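Local structure of SusD homolog (Bacteroides thetaiotaomicron, 3EHM) at residues L288-T296 with A303-A311. The protein probably binds mucin O-glycans at the cell surface, as a SusD-type lipoprotein involved in their utilization by this gut bacterium. Numbering follows the deposited sequence.
Sequences LSAYFTEGT and AQTGYFPVA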
loop_
_atom_site.group_PDB
_atom_site.type_symbol
_atom_site.label_atom_id
_atom_site.label_comp_id
_atom_site.label_asym_id
_atom_site.label_seq_id
_atom_site.Cartn_x
_atom_site.Cartn_y
_atom_site.Cartn_z
ATOM N N LEU A 288 -1.482 -7.809 17.191
ATOM C CA LEU A 288 -2.702 -8.518 16.820
ATOM C C LEU A 288 -3.901 -7.828 17.469
ATOM O O LEU A 288 -4.894 -7.516 16.804
ATOM C CB LEU A 288 -2.636 -9.977 17.283
ATOM C CG LEU A 288 -3.892 -10.828 17.070
ATOM C CD1 LEU A 288 -4.310 -10.799 15.601
ATOM C CD2 LEU A 288 -3.616 -12.251 17.515
ATOM N N SER A 289 -3.792 -7.585 18.771
ATOM C CA SER A 289 -4.856 -6.938 19.536
ATOM C C SER A 289 -5.022 -5.465 19.182
ATOM O O SER A 289 -6.108 -4.902 19.323
ATOM C CB SER A 289 -4.572 -7.066 21.034
ATOM O OG SER A 289 -5.621 -6.489 21.788
ATOM N N ALA A 290 -3.945 -4.839 18.727
ATOM C CA ALA A 290 -3.999 -3.431 18.359
ATOM C C ALA A 290 -4.691 -3.244 17.013
ATOM O O ALA A 290 -5.374 -2.245 16.795
ATOM C CB ALA A 290 -2.596 -2.850 18.301
ATOM N N TYR A 291 -4.517 -4.208 16.116
ATOM C CA TYR A 291 -5.107 -4.118 14.780
ATOM C C TYR A 291 -6.519 -4.676 14.649
ATOM O O TYR A 291 -7.340 -4.124 13.917
ATOM C CB TYR A 291 -4.250 -4.858 13.740
ATOM C CG TYR A 291 -2.851 -4.326 13.481
ATOM C CD1 TYR A 291 -2.470 -3.049 13.885
ATOM C CD2 TYR A 291 -1.922 -5.097 12.779
ATOM C CE1 TYR A 291 -1.193 -2.552 13.594
ATOM C CE2 TYR A 291 -0.649 -4.609 12.481
ATOM C CZ TYR A 291 -0.293 -3.339 12.891
ATOM O OH TYR A 291 0.962 -2.851 12.593
ATOM N N PHE A 292 -6.805 -5.772 15.343
ATOM C CA PHE A 292 -8.110 -6.399 15.195
ATOM C C PHE A 292 -8.877 -6.742 16.462
ATOM O O PHE A 292 -8.307 -6.873 17.545
ATOM C CB PHE A 292 -7.967 -7.678 14.365
ATOM C CG PHE A 292 -7.188 -7.500 13.093
ATOM C CD1 PHE A 292 -5.822 -7.767 13.056
ATOM C CD2 PHE A 292 -7.820 -7.074 11.927
ATOM C CE1 PHE A 292 -5.097 -7.615 11.877
ATOM C CE2 PHE A 292 -7.103 -6.917 10.745
ATOM C CZ PHE A 292 -5.739 -7.189 10.720
ATOM N N THR A 293 -10.185 -6.903 16.293
ATOM C CA THR A 293 -11.083 -7.262 17.383
ATOM C C THR A 293 -11.179 -8.785 17.429
ATOM O O THR A 293 -10.788 -9.468 16.478
ATOM C CB THR A 293 -12.502 -6.733 17.122
ATOM O OG1 THR A 293 -13.052 -7.402 15.976
ATOM C CG2 THR A 293 -12.475 -5.233 16.862
ATOM N N GLU A 294 -11.677 -9.323 18.534
ATOM C CA GLU A 294 -11.858 -10.762 18.616
ATOM C C GLU A 294 -13.222 -10.995 17.990
ATOM O O GLU A 294 -14.133 -10.189 18.171
ATOM C CB GLU A 294 -11.878 -11.247 20.066
ATOM C CG GLU A 294 -10.551 -11.124 20.789
ATOM C CD GLU A 294 -10.585 -11.773 22.158
ATOM O OE1 GLU A 294 -10.511 -13.021 22.234
ATOM O OE2 GLU A 294 -10.701 -11.036 23.160
ATOM N N GLY A 295 -13.361 -12.076 17.237
ATOM C CA GLY A 295 -14.640 -12.362 16.623
ATOM C C GLY A 295 -15.401 -13.338 17.496
ATOM O O GLY A 295 -14.923 -13.726 18.563
ATOM N N THR A 296 -16.592 -13.722 17.057
ATOM C CA THR A 296 -17.410 -14.680 17.791
ATOM C C THR A 296 -17.964 -15.681 16.795
ATOM O O THR A 296 -18.244 -15.342 15.641
ATOM C CB THR A 296 -18.577 -14.001 18.539
ATOM O OG1 THR A 296 -19.371 -13.252 17.613
ATOM C CG2 THR A 296 -18.049 -13.071 19.623
ATOM N N ALA A 303 -21.359 -19.722 21.816
ATOM C CA ALA A 303 -20.391 -18.782 21.266
ATOM C C ALA A 303 -18.944 -19.018 21.664
ATOM O O ALA A 303 -18.618 -19.181 22.843
ATOM C CB ALA A 303 -20.791 -17.359 21.635
ATOM N N GLN A 304 -18.077 -19.038 20.658
ATOM C CA GLN A 304 -16.645 -19.194 20.863
ATOM C C GLN A 304 -16.058 -17.829 20.512
ATOM O O GLN A 304 -16.474 -17.208 19.533
ATOM C CB GLN A 304 -16.075 -20.258 19.924
ATOM C CG GLN A 304 -16.423 -21.688 20.296
ATOM C CD GLN A 304 -15.984 -22.681 19.232
ATOM O OE1 GLN A 304 -14.868 -22.604 18.716
ATOM N NE2 GLN A 304 -16.860 -23.626 18.905
ATOM N N THR A 305 -15.114 -17.357 21.317
ATOM C CA THR A 305 -14.490 -16.063 21.086
ATOM C C THR A 305 -13.018 -16.251 20.754
ATOM O O THR A 305 -12.375 -17.165 21.265
ATOM C CB THR A 305 -14.623 -15.154 22.337
ATOM O OG1 THR A 305 -16.007 -14.865 22.568
ATOM C CG2 THR A 305 -13.874 -13.841 22.140
ATOM N N GLY A 306 -12.491 -15.385 19.892
ATOM C CA GLY A 306 -11.092 -15.477 19.512
ATOM C C GLY A 306 -10.810 -14.752 18.213
ATOM O O GLY A 306 -11.703 -14.142 17.625
ATOM N N TYR A 307 -9.563 -14.807 17.765
ATOM C CA TYR A 307 -9.175 -14.156 16.519
ATOM C C TYR A 307 -9.435 -15.100 15.350
ATOM O O TYR A 307 -8.663 -16.026 15.107
ATOM C CB TYR A 307 -7.701 -13.758 16.598
ATOM C CG TYR A 307 -7.464 -12.671 17.619
ATOM C CD1 TYR A 307 -7.814 -11.349 17.344
ATOM C CD2 TYR A 307 -6.955 -12.970 18.886
ATOM C CE1 TYR A 307 -7.670 -10.354 18.297
ATOM C CE2 TYR A 307 -6.806 -11.978 19.851
ATOM C CZ TYR A 307 -7.168 -10.672 19.548
ATOM O OH TYR A 307 -7.040 -9.682 20.490
ATOM N N PHE A 308 -10.537 -14.857 14.643
ATOM C CA PHE A 308 -10.955 -15.680 13.509
ATOM C C PHE A 308 -10.795 -14.938 12.183
ATOM O O PHE A 308 -11.503 -13.968 11.915
ATOM C CB PHE A 308 -12.427 -16.077 13.666
ATOM C CG PHE A 308 -12.767 -16.658 15.015
ATOM C CD1 PHE A 308 -13.963 -16.322 15.642
ATOM C CD2 PHE A 308 -11.903 -17.542 15.654
ATOM C CE1 PHE A 308 -14.298 -16.860 16.888
ATOM C CE2 PHE A 308 -12.228 -18.088 16.901
ATOM C CZ PHE A 308 -13.427 -17.743 17.517
ATOM N N PRO A 309 -9.869 -15.398 11.331
ATOM C CA PRO A 309 -9.641 -14.752 10.036
ATOM C C PRO A 309 -10.543 -15.261 8.914
ATOM O O PRO A 309 -11.201 -16.293 9.041
ATOM C CB PRO A 309 -8.179 -15.066 9.764
ATOM C CG PRO A 309 -8.068 -16.467 10.286
ATOM C CD PRO A 309 -8.816 -16.393 11.612
ATOM N N VAL A 310 -10.565 -14.511 7.819
ATOM C CA VAL A 310 -11.326 -14.871 6.632
ATOM C C VAL A 310 -10.255 -15.076 5.566
ATOM O O VAL A 310 -9.351 -14.249 5.415
ATOM C CB VAL A 310 -12.295 -13.744 6.221
ATOM C CG1 VAL A 310 -12.989 -14.093 4.911
ATOM C CG2 VAL A 310 -13.336 -13.541 7.322
ATOM N N ALA A 311 -10.341 -16.185 4.844
ATOM C CA ALA A 311 -9.342 -16.507 3.834
ATOM C C ALA A 311 -9.277 -15.504 2.690
ATOM O O ALA A 311 -10.253 -14.808 2.397
ATOM C CB ALA A 311 -9.588 -17.908 3.297
HETATM O O HOH W 1 -8.629 -7.375 20.243
#
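Phe292 O and Tyr307 OH are joined through one water, which donates to Phe292 O at 2.8 Å and is also hydrogen-bonded to Tyr307 OH at 2.8 Å, with a weak third bond to Ser289 OG, tying the phenol to the backbone just after the helix. The Tyr307 ring lies between Leu288 CG on one face and the CG methylene of Glu294 on the other, both CH-pi contacts. Leu288 CG sits almost exactly over the ring centre, 3.8 Å from the centroid, placed there by a side chain that swings CG opposite its own backbone N (chi1 175°). Glu294 CG rests nearer the rim, 3.6 Å from Tyr307 CZ, and its carboxylate continues past toward Thr305 CG2. Phe292 O meets the ring edge in plane, near CE1. With an alanine here instead of Tyr307, Leu288 and Glu294 would probably face each other across a gap and the water would lose its phenol partner. Leu288 also touches Met272 of strand 270-272 and Leu280 of helix 274-282.

Farther along, the amide of Gly295 donates to Gly306 O at 2.7 Å, and Gly306 N returns a longer bond of 3.2 Å to Gly295 O, closing the hydrogen-bonded pair of two antiparallel strands. Gly295 O also takes a CA-H...O contact from Thr305, while the CA of Thr296 approaches Gln304 O in the same manner at 3.2 Å. At phi 160° any CB on Gly306 would press against the carbonyl O of Thr305, and it would in addition run into the ring of Phe308, whose face lies over Gly306 O. The contact thus fastens a surface beta hairpin, strands 295-297 and 304-306, to helix 287-291 and the residues that follow it in the largely helical SusD-like fold.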